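Local coordinates for Alr1585 protein (Nostoc sp., PDB 5C2I), which probably acts as a haem peroxidase of the dye-decolorizing (DyP) family, using hydrogen peroxide to oxidise dyes and related compounds, at residues I165-Q168 against I169-K172; Q63-A66 against Q67-T71; R217-N221 against N222-D226. The protein carries 1 engineered substitution. All coordinates share one frame; numbering follows the deposited sequence.

Interactions 1 and 2 belong to the same barrel-type domain and meet each other: Ile169 CG1 of the first lies 3.6 Å from Tyr69 CZ of the second. In both, apolar side chains face the protein and amides or hydroxyls the other way, yet interaction 1 lies in mid-helix at a subunit interface, whereas interaction 2 closes a helix and is touched by no other chain. Interaction 3 stands apart, its centre about 37 Å from that of interaction 2. It lies largely on the surface near the haem, replaces apolar packing with charged groups, a side-chain amide bonded to the backbone and one ring, and also joins a neighbouring subunit.

Interaction 1. Residues I165-Q168 against I169-K172; sequences IVNQ and ITQK
Two successive turns of helix 159-176, which lies against the sheet of the DyP alpha+beta barrel domain, meet here through Ile165 with Ile169 and Val166 with Thr170. The backbone bonds are those of an alpha helix: Ile169 N donates to Ile165 O at 2.9 Å, and Thr170 N to Val166 O. On the flank facing Tyr69 and Val92, Ile165 CG2 touches Ile169 CD1 at 3.8 Å, the two side chains slanting across one another. Ile169 places CG1 beside its own backbone N (chi1 -71°), which brings that carbon against the carbonyl oxygen of Ile165 and sends CD1 on toward the preceding turn; Tyr69 packs on Ile169. Val166 and Thr170 turn their methyls toward strands 42-50 and 177-189, where Val44, Leu46 and Ile179 receive them.

Thr170 is amphipathic. Its OG1 sits between backbone N and carbonyl carbon (chi1 56°), 3.1 Å from both Val166 O and Asn167 O, so the hydroxyl is folded back onto the preceding turn. Water 1 joins this same OG1 to Asn167 OD1, which it reaches at 2.8 Å, while Asn167 ND2 bonds to Asp184 of the second subunit. Gln171 likewise spends its amide on the neighbour, meeting Glu141 and Gly143 of the second subunit.

Near Lys172 the hydrogen bonding shifts. Gln171 N approaches Gln168 O at 3.2 Å from above the carbonyl plane, three residues on, and Lys172 N stays 4.4 Å from that oxygen. Water 3 fills the step, donating to Gln168 O at 2.6 Å and accepting from Lys172 N. Val166 and Thr170 toward the sheet, isoleucines toward the end of helix 55-68, and amides toward a partner subunit are what an amphipathic helix of an alpha+beta barrel presents when it also lines an oligomer interface.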
loop_
_atom_site.group_PDB
_atom_site.type_symbol
_atom_site.label_atom_id
_atom_site.label_comp_id
_atom_site.label_asym_id
_atom_site.label_seq_id
_atom_site.Cartn_x
_atom_site.Cartn_y
_atom_site.Cartn_z
ATOM N N ILE A 165 13.226 8.777 -21.238
ATOM C CA ILE A 165 14.342 9.673 -21.428
ATOM C C ILE A 165 15.540 8.886 -21.959
ATOM O O ILE A 165 16.206 9.320 -22.880
ATOM C CB ILE A 165 14.699 10.399 -20.101
ATOM C CG1 ILE A 165 13.610 11.413 -19.828
ATOM C CG2 ILE A 165 16.044 11.111 -20.242
ATOM C CD1 ILE A 165 13.640 11.992 -18.428
ATOM N N VAL A 166 15.783 7.698 -21.405
ATOM C CA VAL A 166 16.827 6.841 -21.934
ATOM C C VAL A 166 16.586 6.497 -23.427
ATOM O O VAL A 166 17.508 6.584 -24.229
ATOM C CB VAL A 166 16.992 5.562 -21.110
ATOM C CG1 VAL A 166 17.843 4.545 -21.841
ATOM C CG2 VAL A 166 17.636 5.894 -19.768
ATOM N N ASN A 167 15.359 6.154 -23.796
ATOM C CA ASN A 167 15.061 5.832 -25.165
ATOM C C ASN A 167 15.266 7.037 -26.107
ATOM O O ASN A 167 15.680 6.863 -27.252
ATOM C CB ASN A 167 13.631 5.288 -25.335
ATOM C CG ASN A 167 13.482 3.922 -24.728
ATOM O OD1 ASN A 167 14.484 3.206 -24.535
ATOM N ND2 ASN A 167 12.267 3.536 -24.442
ATOM N N GLN A 168 15.005 8.233 -25.612
ATOM C CA GLN A 168 15.325 9.426 -26.382
ATOM C C GLN A 168 16.836 9.615 -26.543
ATOM O O GLN A 168 17.319 9.799 -27.650
ATOM C CB GLN A 168 14.747 10.647 -25.696
ATOM C CG GLN A 168 14.898 11.931 -26.481
ATOM C CD GLN A 168 14.127 13.074 -25.829
ATOM O OE1 GLN A 168 13.215 12.867 -25.016
ATOM N NE2 GLN A 168 14.500 14.289 -26.170
ATOM N N ILE A 169 17.563 9.549 -25.441
ATOM C CA ILE A 169 19.013 9.688 -25.456
ATOM C C ILE A 169 19.654 8.676 -26.417
ATOM O O ILE A 169 20.561 9.030 -27.190
ATOM C CB ILE A 169 19.614 9.526 -24.032
ATOM C CG1 ILE A 169 19.267 10.748 -23.184
ATOM C CG2 ILE A 169 21.107 9.247 -24.099
ATOM C CD1 ILE A 169 19.465 10.524 -21.719
ATOM N N THR A 170 19.170 7.431 -26.411
ATOM C CA THR A 170 19.803 6.394 -27.196
ATOM C C THR A 170 19.633 6.537 -28.721
ATOM O O THR A 170 20.361 5.876 -29.467
ATOM C CB THR A 170 19.419 4.976 -26.738
ATOM O OG1 THR A 170 17.997 4.817 -26.768
ATOM C CG2 THR A 170 19.907 4.747 -25.320
ATOM N N GLN A 171 18.696 7.351 -29.187
ATOM C CA GLN A 171 18.508 7.487 -30.617
ATOM C C GLN A 171 19.738 8.029 -31.299
ATOM O O GLN A 171 20.187 7.431 -32.278
ATOM C CB GLN A 171 17.307 8.358 -30.965
ATOM C CG GLN A 171 16.001 7.677 -30.592
ATOM C CD GLN A 171 14.907 7.950 -31.584
ATOM O OE1 GLN A 171 15.088 7.756 -32.794
ATOM N NE2 GLN A 171 13.766 8.335 -31.091
ATOM N N LYS A 172 20.276 9.142 -30.797
ATOM C CA LYS A 172 21.474 9.703 -31.418
ATOM C C LYS A 172 22.682 8.888 -31.014
ATOM O O LYS A 172 23.620 8.751 -31.779
ATOM C CB LYS A 172 21.652 11.174 -31.062
ATOM C CG LYS A 172 20.703 12.055 -31.865
ATOM C CD LYS A 172 21.111 13.518 -31.889
ATOM C CE LYS A 172 20.245 14.262 -32.893
ATOM N NZ LYS A 172 20.394 15.747 -32.807
HETATM O O HOH W 1 17.023 2.616 -25.499
HETATM O O HOH W 2 13.168 7.271 -28.912
HETATM O O HOH W 3 18.794 11.153 -29.275
#

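Interaction 2. Residues Q63-A66 against Q67-T71; sequences QSFA and QTYIT
Phe65 carries the tight half of this contact, with Tyr69 and Ile70 both packing on its ring. Tyr69 CB sits over one face of the phenyl ring, 4.0 Å from the centroid, in a CH-pi contact. The tyrosine ring itself slides off to the side: the planes are 30° apart and the centroids 5.5 Å, so there is little overlap. Ile70 CG1 comes in obliquely, 3.7 Å from Phe65 CD2, and its CD1 reaches across to Ala66 CB at 3.8 Å. With CG anti to the backbone N (chi1 -172°), the phenyl ring is carried along the helix toward these later residues. Trp61, Ala94 and Phe96 add to the packing round the ring, and Leu464 of helix 461-465 covers Ala66 and Ile70.

All this happens at the C-terminal end of helix 55-68, part of the DyP alpha+beta barrel domain, where the chain leaves as a loop. Phe65 O is gripped by two amides, Tyr69 N at 2.9 Å and Ile70 N at 3.3 Å, the second being a pi-type bond over five residues that widens the last turn. Water 4 then donates to both Ala66 O and Ile70 O, bridging the two carbonyls.

The other side is polar and looser. Gln63 and Gln67 run alongside each other with amide planes only 15° apart, yet their closest side-chain approach is Gln67 NE2 to Gln63 CG at 3.7 Å; Gln63 NE2 goes instead to Lys465 O. Gln67 and Thr68 are exposed to solvent. Thr68 still folds back, OG1 lying beside its own backbone N, and donates to Ser64 O at 3.0 Å. Thr68 N reaches that same oxygen from the opposite face of the carbonyl plane.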
loop_
_atom_site.group_PDB
_atom_site.type_symbol
_atom_site.label_atom_id
_atom_site.label_comp_id
_atom_site.label_asym_id
_atom_site.label_seq_id
_atom_site.Cartn_x
_atom_site.Cartn_y
_atom_site.Cartn_z
ATOM N N GLN A 63 30.121 15.579 -26.154
ATOM C CA GLN A 63 29.991 16.995 -25.848
ATOM C C GLN A 63 28.522 17.361 -25.587
ATOM O O GLN A 63 28.213 18.059 -24.601
ATOM C CB GLN A 63 30.590 17.819 -26.976
ATOM C CG GLN A 63 30.468 19.320 -26.787
ATOM C CD GLN A 63 30.936 20.130 -28.004
ATOM O OE1 GLN A 63 30.528 19.879 -29.167
ATOM N NE2 GLN A 63 31.750 21.105 -27.763
ATOM N N SER A 64 27.627 16.916 -26.470
ATOM C CA SER A 64 26.201 17.271 -26.339
ATOM C C SER A 64 25.639 16.636 -25.081
ATOM O O SER A 64 24.862 17.262 -24.377
ATOM C CB SER A 64 25.356 16.859 -27.552
ATOM O OG SER A 64 25.194 15.421 -27.523
ATOM N N PHE A 65 26.053 15.402 -24.788
ATOM C CA PHE A 65 25.607 14.739 -23.560
ATOM C C PHE A 65 26.081 15.443 -22.299
ATOM O O PHE A 65 25.308 15.623 -21.351
ATOM C CB PHE A 65 26.066 13.280 -23.536
ATOM C CG PHE A 65 25.477 12.497 -22.403
ATOM C CD1 PHE A 65 24.164 12.055 -22.467
ATOM C CD2 PHE A 65 26.218 12.185 -21.312
ATOM C CE1 PHE A 65 23.593 11.336 -21.408
ATOM C CE2 PHE A 65 25.676 11.424 -20.274
ATOM C CZ PHE A 65 24.338 11.032 -20.310
ATOM N N ALA A 66 27.317 15.903 -22.302
ATOM C CA ALA A 66 27.831 16.686 -21.205
ATOM C C ALA A 66 27.145 18.038 -21.062
ATOM O O ALA A 66 26.887 18.465 -19.941
ATOM C CB ALA A 66 29.332 16.877 -21.371
ATOM N N GLN A 67 26.803 18.679 -22.185
ATOM C CA GLN A 67 26.119 19.971 -22.108
ATOM C C GLN A 67 24.702 19.807 -21.598
ATOM O O GLN A 67 24.204 20.653 -20.868
ATOM C CB GLN A 67 26.088 20.663 -23.474
ATOM C CG GLN A 67 27.445 21.180 -23.904
ATOM C CD GLN A 67 27.514 21.529 -25.383
ATOM O OE1 GLN A 67 26.687 21.090 -26.202
ATOM N NE2 GLN A 67 28.529 22.315 -25.742
ATOM N N THR A 68 24.019 18.742 -22.021
ATOM C CA THR A 68 22.582 18.606 -21.787
ATOM C C THR A 68 22.229 17.856 -20.513
ATOM O O THR A 68 21.262 18.214 -19.824
ATOM C CB THR A 68 21.912 17.915 -22.982
ATOM O OG1 THR A 68 22.215 18.672 -24.159
ATOM C CG2 THR A 68 20.404 17.904 -22.842
ATOM N N TYR A 69 22.967 16.785 -20.214
ATOM C CA TYR A 69 22.528 15.845 -19.182
ATOM C C TYR A 69 23.406 15.694 -17.954
ATOM O O TYR A 69 22.881 15.430 -16.875
ATOM C CB TYR A 69 22.361 14.443 -19.808
ATOM C CG TYR A 69 21.162 14.391 -20.733
ATOM C CD1 TYR A 69 19.888 14.293 -20.221
ATOM C CD2 TYR A 69 21.314 14.416 -22.112
ATOM C CE1 TYR A 69 18.767 14.260 -21.067
ATOM C CE2 TYR A 69 20.220 14.345 -22.961
ATOM C CZ TYR A 69 18.949 14.265 -22.428
ATOM O OH TYR A 69 17.859 14.207 -23.259
ATOM N N ILE A 70 24.723 15.745 -18.111
ATOM C CA ILE A 70 25.591 15.344 -16.992
ATOM C C ILE A 70 25.322 16.253 -15.793
ATOM O O ILE A 70 25.275 17.482 -15.910
ATOM C CB ILE A 70 27.082 15.311 -17.376
ATOM C CG1 ILE A 70 27.317 14.180 -18.406
ATOM C CG2 ILE A 70 27.932 15.058 -16.149
ATOM C CD1 ILE A 70 28.727 14.069 -18.918
ATOM N N THR A 71 25.230 15.627 -14.637
ATOM C CA THR A 71 24.947 16.301 -13.385
ATOM C C THR A 71 26.247 16.578 -12.650
ATOM O O THR A 71 26.945 15.646 -12.293
ATOM C CB THR A 71 24.061 15.404 -12.508
ATOM O OG1 THR A 71 22.931 14.953 -13.257
ATOM C CG2 THR A 71 23.553 16.158 -11.272
HETATM O O HOH W 4 26.789 19.211 -17.459
#

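Interaction 3. Residues R217-N221 against N222-D226; sequences RERVN and NCDFD
Arg219 O accepts Asp224 N at 3.1 Å, a 6→1 bond at the helix C-terminus, as the chain passes from helix 212-221 into three successive residues, Cys223 to Phe225, with left-handed backbone angles. One residue further in, water 5 bridges the backbone, donating to Val220 O and accepting from Cys223 N at 2.9 Å. Phe225 N returns to Asn222 O, closing the left-handed turn.

That turn folds the Phe225 ring back over the helix. Arg219 CB lies above one face, 3.9 Å from the centroid, with a CH-pi geometry, and the arginine chain crosses the ring at about a right angle. Arg219 CG stands anti to its amide nitrogen (chi1 -170°), which lays the aliphatic part beside Asp224: CD is 3.3 Å from Asp224 OD1. The salt bridge from Arg219 NE to that oxygen is long, and the guanidinium, turned 70° from the carboxylate plane, makes its stronger salt bridge with Asp13.

Asn222 bonds back to the last turn through its side-chain amide. Its ND2 donates to Glu218 O at 3.1 Å, the acceptor lying close to the amide plane, and its OD1 takes the backbone N of Asn312. With both ends of the amide engaged, its rotation is fixed. A leucine here has neither group, so Glu218 O would probably lose this donor and Asn312 N its acceptor, weakening the tie between helix end and loop. Glu218 itself pairs with Arg217, whose NH2 meets OE2 at 2.9 Å in the guanidinium plane, on the anti lone pair of the carboxylate oxygen. Within the turn, Cys223 SG forms a disulfide with Cys223 SG of the third subunit.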
loop_
_atom_site.group_PDB
_atom_site.type_symbol
_atom_site.label_atom_id
_atom_site.label_comp_id
_atom_site.label_asym_id
_atom_site.label_seq_id
_atom_site.Cartn_x
_atom_site.Cartn_y
_atom_site.Cartn_z
ATOM N N ARG A 217 24.334 14.732 9.574
ATOM C CA ARG A 217 23.332 13.692 9.807
ATOM C C ARG A 217 23.961 12.510 10.514
ATOM O O ARG A 217 23.406 11.989 11.457
ATOM C CB ARG A 217 22.717 13.197 8.496
ATOM C CG ARG A 217 21.575 12.179 8.662
ATOM C CD ARG A 217 21.212 11.451 7.342
ATOM N NE ARG A 217 22.347 10.637 6.917
ATOM C CZ ARG A 217 23.097 10.837 5.828
ATOM N NH1 ARG A 217 22.812 11.790 4.964
ATOM N NH2 ARG A 217 24.126 10.052 5.599
ATOM N N GLU A 218 25.098 12.047 10.009
ATOM C CA GLU A 218 25.739 10.898 10.598
ATOM C C GLU A 218 26.253 11.176 11.992
ATOM O O GLU A 218 26.116 10.329 12.881
ATOM C CB GLU A 218 26.815 10.343 9.687
ATOM C CG GLU A 218 26.233 9.794 8.390
ATOM C CD GLU A 218 25.506 8.461 8.564
ATOM O OE1 GLU A 218 25.901 7.685 9.453
ATOM O OE2 GLU A 218 24.563 8.172 7.785
ATOM N N ARG A 219 26.773 12.370 12.229
ATOM C CA ARG A 219 27.268 12.739 13.546
ATOM C C ARG A 219 26.174 12.696 14.627
ATOM O O ARG A 219 26.435 12.184 15.747
ATOM C CB ARG A 219 27.921 14.118 13.526
ATOM C CG ARG A 219 28.681 14.513 14.783
ATOM C CD ARG A 219 29.079 15.962 14.748
ATOM N NE ARG A 219 30.234 16.239 13.954
ATOM C CZ ARG A 219 30.306 17.208 13.034
ATOM N NH1 ARG A 219 29.304 18.036 12.796
ATOM N NH2 ARG A 219 31.432 17.362 12.373
ATOM N N VAL A 220 25.016 13.293 14.333
ATOM C CA VAL A 220 23.950 13.347 15.323
ATOM C C VAL A 220 23.438 11.938 15.603
ATOM O O VAL A 220 23.040 11.658 16.716
ATOM C CB VAL A 220 22.811 14.308 14.931
ATOM C CG1 VAL A 220 21.907 13.675 13.925
ATOM C CG2 VAL A 220 22.026 14.695 16.192
ATOM N N ASN A 221 23.527 11.035 14.640
ATOM C CA ASN A 221 23.052 9.638 14.828
ATOM C C ASN A 221 24.095 8.642 15.267
ATOM O O ASN A 221 23.786 7.499 15.503
ATOM C CB ASN A 221 22.347 9.161 13.553
ATOM C CG ASN A 221 21.037 9.913 13.334
ATOM O OD1 ASN A 221 20.161 9.887 14.194
ATOM N ND2 ASN A 221 20.946 10.650 12.259
ATOM N N ASN A 222 25.330 9.101 15.394
ATOM C CA ASN A 222 26.430 8.268 15.829
ATOM C C ASN A 222 27.246 8.859 16.944
ATOM O O ASN A 222 28.482 8.703 16.966
ATOM C CB ASN A 222 27.308 7.844 14.650
ATOM C CG ASN A 222 26.613 6.849 13.750
ATOM O OD1 ASN A 222 26.517 5.683 14.112
ATOM N ND2 ASN A 222 26.072 7.288 12.640
ATOM N N CYS A 223 26.557 9.477 17.914
ATOM C CA CYS A 223 27.155 9.789 19.195
ATOM C C CYS A 223 28.378 10.699 19.033
ATOM O O CYS A 223 29.388 10.507 19.714
ATOM C CB CYS A 223 27.571 8.510 19.928
ATOM S SG CYS A 223 26.278 7.212 19.940
ATOM N N ASP A 224 28.259 11.686 18.147
ATOM C CA ASP A 224 29.354 12.611 17.867
ATOM C C ASP A 224 30.647 11.909 17.351
ATOM O O ASP A 224 31.755 12.421 17.567
ATOM C CB ASP A 224 29.678 13.401 19.113
ATOM C CG ASP A 224 30.413 14.729 18.822
ATOM O OD1 ASP A 224 30.272 15.338 17.744
ATOM O OD2 ASP A 224 31.161 15.150 19.734
ATOM N N PHE A 225 30.491 10.776 16.709
ATOM C CA PHE A 225 31.635 9.973 16.135
ATOM C C PHE A 225 32.619 9.545 17.213
ATOM O O PHE A 225 33.804 9.470 16.951
ATOM C CB PHE A 225 32.421 10.800 15.077
ATOM C CG PHE A 225 31.612 11.243 13.889
ATOM C CD1 PHE A 225 30.577 10.474 13.361
ATOM C CD2 PHE A 225 31.948 12.440 13.237
ATOM C CE1 PHE A 225 29.864 10.933 12.255
ATOM C CE2 PHE A 225 31.233 12.891 12.139
ATOM C CZ PHE A 225 30.200 12.119 11.629
ATOM N N ASP A 226 32.162 9.321 18.438
ATOM C CA ASP A 226 33.118 9.064 19.524
ATOM C C ASP A 226 33.847 7.710 19.445
ATOM O O ASP A 226 34.847 7.538 20.135
ATOM C CB ASP A 226 32.542 9.362 20.904
ATOM C CG ASP A 226 31.427 8.458 21.343
ATOM O OD1 ASP A 226 31.173 7.404 20.792
ATOM O OD2 ASP A 226 30.801 8.862 22.356
HETATM O O HOH W 5 23.745 9.599 18.381
#